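Proline dehydrogenase (Bradyrhizobium japonicum USDA 110, PDB 3HAZ) probably oxidises proline to glutamate in two steps, pairing an FAD-dependent proline dehydrogenase with an NAD-dependent aldehyde dehydrogenase in one polypeptide. Local coordinates at residues A[103-106]-A[107-111]. Numbering follows the deposited sequence.
Sequences EGDF and IHHET
His-109 lays one face of its imidazole over the backbone of Asp-105, whose O stands 3.1 Å above the ring plane, offset toward the rim. CB of Asp-105 meets the same ring in a CH-pi contact, 3.8 Å from the His-109 ring centroid. With CG of His-109 anti to its own carbonyl carbon (chi1 -63°), the ring is carried back over the start of helix 106-115. There Asp-105 occupies the N-cap position without a side-chain capping bond; its carboxylate is engaged instead by Arg-130, through a salt bridge from OD1. Asp-105 and His-108 lie side by side, pointing the same way, with carboxylate and ring planes 44° apart. The first turn of the helix is set by His-109 N to Asp-105 O at 2.9 Å (N-H...O angle 159°) and by Glu-110 N to Phe-106 O at 3.2 Å. One water donates to Gly-104 O and lies 2.8 Å from ND1 of His-109, joining loop carbonyl to imidazole. The ring also packs edge-to-face with Phe-96 of helix 90-100, which precedes the loop within the DNA-binding-domain family region. Cutting His-109 back to an alanine removes the ring, which would probably cost the water on Gly-104 O its ND1 partner, Phe-96 its edge-to-face mate and Asp-105 CB its CH-pi partner. The imidazole thus packs against a carbonyl oxygen already bonded to His-109 N, while its own polar link to the loop runs through water.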
ATOM      1  N   GLU A 103     -22.924 -39.802 -23.319  1.00 22.88           N
ATOM      2  CA  GLU A 103     -23.499 -40.728 -22.350  1.00 28.27           C
ATOM      3  C   GLU A 103     -22.425 -41.401 -21.510  1.00 32.11           C
ATOM      4  O   GLU A 103     -22.664 -41.777 -20.363  1.00 33.27           O
ATOM      5  CB  GLU A 103     -24.354 -41.784 -23.057  1.00 32.24           C
ATOM      6  CG  GLU A 103     -25.707 -41.259 -23.487  1.00 34.88           C
ATOM      7  CD  GLU A 103     -26.405 -40.523 -22.362  1.00 43.12           C
ATOM      8  OE1 GLU A 103     -26.456 -41.071 -21.240  1.00 50.29           O
ATOM      9  OE2 GLU A 103     -26.890 -39.394 -22.591  1.00 44.84           O
ATOM     10  N   GLY A 104     -21.239 -41.541 -22.092  1.00 27.89           N
ATOM     11  CA  GLY A 104     -20.147 -42.262 -21.467  1.00 26.70           C
ATOM     12  C   GLY A 104     -19.068 -42.554 -22.492  1.00 24.81           C
ATOM     13  O   GLY A 104     -19.052 -41.950 -23.564  1.00 25.66           O
ATOM     14  N   ASP A 105     -18.164 -43.474 -22.166  1.00 30.39           N
ATOM     15  CA  ASP A 105     -17.066 -43.806 -23.066  1.00 27.91           C
ATOM     16  C   ASP A 105     -16.370 -42.552 -23.566  1.00 23.56           C
ATOM     17  O   ASP A 105     -15.950 -42.480 -24.723  1.00 21.23           O
ATOM     18  CB  ASP A 105     -17.579 -44.624 -24.250  1.00 28.81           C
ATOM     19  CG  ASP A 105     -17.545 -46.108 -23.979  1.00 33.48           C
ATOM     20  OD1 ASP A 105     -16.847 -46.509 -23.024  1.00 38.34           O
ATOM     21  OD2 ASP A 105     -18.201 -46.871 -24.716  1.00 31.73           O
ATOM     22  N   PHE A 106     -16.244 -41.569 -22.676  1.00 14.33           N
ATOM     23  CA  PHE A 106     -15.717 -40.259 -23.037  1.00 21.47           C
ATOM     24  C   PHE A 106     -14.296 -40.322 -23.598  1.00 26.22           C
ATOM     25  O   PHE A 106     -14.018 -39.767 -24.667  1.00 24.88           O
ATOM     26  CB  PHE A 106     -15.753 -39.324 -21.822  1.00 25.15           C
ATOM     27  CG  PHE A 106     -17.109 -39.216 -21.178  1.00 23.59           C
ATOM     28  CD1 PHE A 106     -18.155 -38.604 -21.840  1.00 22.98           C
ATOM     29  CD2 PHE A 106     -17.331 -39.724 -19.907  1.00 26.95           C
ATOM     30  CE1 PHE A 106     -19.403 -38.494 -21.245  1.00 24.02           C
ATOM     31  CE2 PHE A 106     -18.574 -39.623 -19.310  1.00 31.84           C
ATOM     32  CZ  PHE A 106     -19.614 -39.006 -19.983  1.00 24.87           C
ATOM     33  N   ILE A 107     -13.400 -40.978 -22.862  1.00 19.68           N
ATOM     34  CA  ILE A 107     -11.990 -41.059 -23.249  1.00 23.17           C
ATOM     35  C   ILE A 107     -11.847 -41.966 -24.476  1.00 25.27           C
ATOM     36  O   ILE A 107     -11.087 -41.666 -25.399  1.00 23.23           O
ATOM     37  CB  ILE A 107     -11.093 -41.501 -22.049  1.00 31.49           C
ATOM     38  CG1 ILE A 107     -10.996 -40.362 -21.026  1.00 27.65           C
ATOM     39  CG2 ILE A 107      -9.686 -41.913 -22.502  1.00 23.36           C
ATOM     40  CD1 ILE A 107     -10.255 -40.725 -19.732  1.00 27.79           C
ATOM     41  N   HIS A 108     -12.622 -43.048 -24.494  1.00 25.88           N
ATOM     42  CA  HIS A 108     -12.675 -43.958 -25.634  1.00 27.37           C
ATOM     43  C   HIS A 108     -13.041 -43.228 -26.931  1.00 26.70           C
ATOM     44  O   HIS A 108     -12.395 -43.415 -27.964  1.00 19.97           O
ATOM     45  CB  HIS A 108     -13.676 -45.091 -25.357  1.00 35.57           C
ATOM     46  CG  HIS A 108     -13.698 -46.159 -26.408  1.00 28.03           C
ATOM     47  ND1 HIS A 108     -12.713 -47.116 -26.517  1.00 35.39           N
ATOM     48  CD2 HIS A 108     -14.597 -46.435 -27.383  1.00 32.26           C
ATOM     49  CE1 HIS A 108     -12.998 -47.927 -27.522  1.00 28.42           C
ATOM     50  NE2 HIS A 108     -14.136 -47.538 -28.062  1.00 22.92           N
ATOM     51  N   HIS A 109     -14.068 -42.383 -26.879  1.00 23.91           N
ATOM     52  CA  HIS A 109     -14.464 -41.636 -28.066  1.00 22.55           C
ATOM     53  C   HIS A 109     -13.375 -40.675 -28.525  1.00 16.73           C
ATOM     54  O   HIS A 109     -13.098 -40.572 -29.722  1.00 18.99           O
ATOM     55  CB  HIS A 109     -15.787 -40.884 -27.851  1.00 26.53           C
ATOM     56  CG  HIS A 109     -16.956 -41.781 -27.592  1.00 25.70           C
ATOM     57  ND1 HIS A 109     -18.093 -41.355 -26.938  1.00 23.14           N
ATOM     58  CD2 HIS A 109     -17.160 -43.088 -27.886  1.00 24.31           C
ATOM     59  CE1 HIS A 109     -18.948 -42.356 -26.847  1.00 29.38           C
ATOM     60  NE2 HIS A 109     -18.408 -43.419 -27.417  1.00 25.96           N
ATOM     61  N   GLU A 110     -12.774 -39.958 -27.578  1.00 16.65           N
ATOM     62  CA  GLU A 110     -11.692 -39.033 -27.898  1.00 20.27           C
ATOM     63  C   GLU A 110     -10.487 -39.780 -28.473  1.00 22.91           C
ATOM     64  O   GLU A 110      -9.872 -39.345 -29.443  1.00 22.92           O
ATOM     65  CB  GLU A 110     -11.265 -38.238 -26.655  1.00 21.44           C
ATOM     66  CG  GLU A 110     -10.196 -37.193 -26.951  1.00 17.97           C
ATOM     67  CD  GLU A 110      -9.894 -36.269 -25.772  1.00 23.22           C
ATOM     68  OE1 GLU A 110     -10.347 -36.551 -24.644  1.00 19.67           O
ATOM     69  OE2 GLU A 110      -9.192 -35.257 -25.983  1.00 24.25           O
ATOM     70  N   THR A 111     -10.150 -40.908 -27.859  1.00 16.98           N
ATOM     71  CA  THR A 111      -9.009 -41.709 -28.308  1.00 21.14           C
ATOM     72  C   THR A 111      -9.235 -42.317 -29.690  1.00 18.54           C
ATOM     73  O   THR A 111      -8.387 -42.189 -30.583  1.00 21.66           O
ATOM     74  CB  THR A 111      -8.663 -42.813 -27.282  1.00 26.56           C
ATOM     75  OG1 THR A 111      -8.367 -42.189 -26.024  1.00 32.96           O
ATOM     76  CG2 THR A 111      -7.445 -43.621 -27.731  1.00 18.96           C
TER
HETATM   77  O   HOH W   1     -18.878 -39.587 -24.931  1.00 22.26           O
HETATM   78  O   HOH W   2     -12.773 -37.526 -23.727  1.00 16.56           O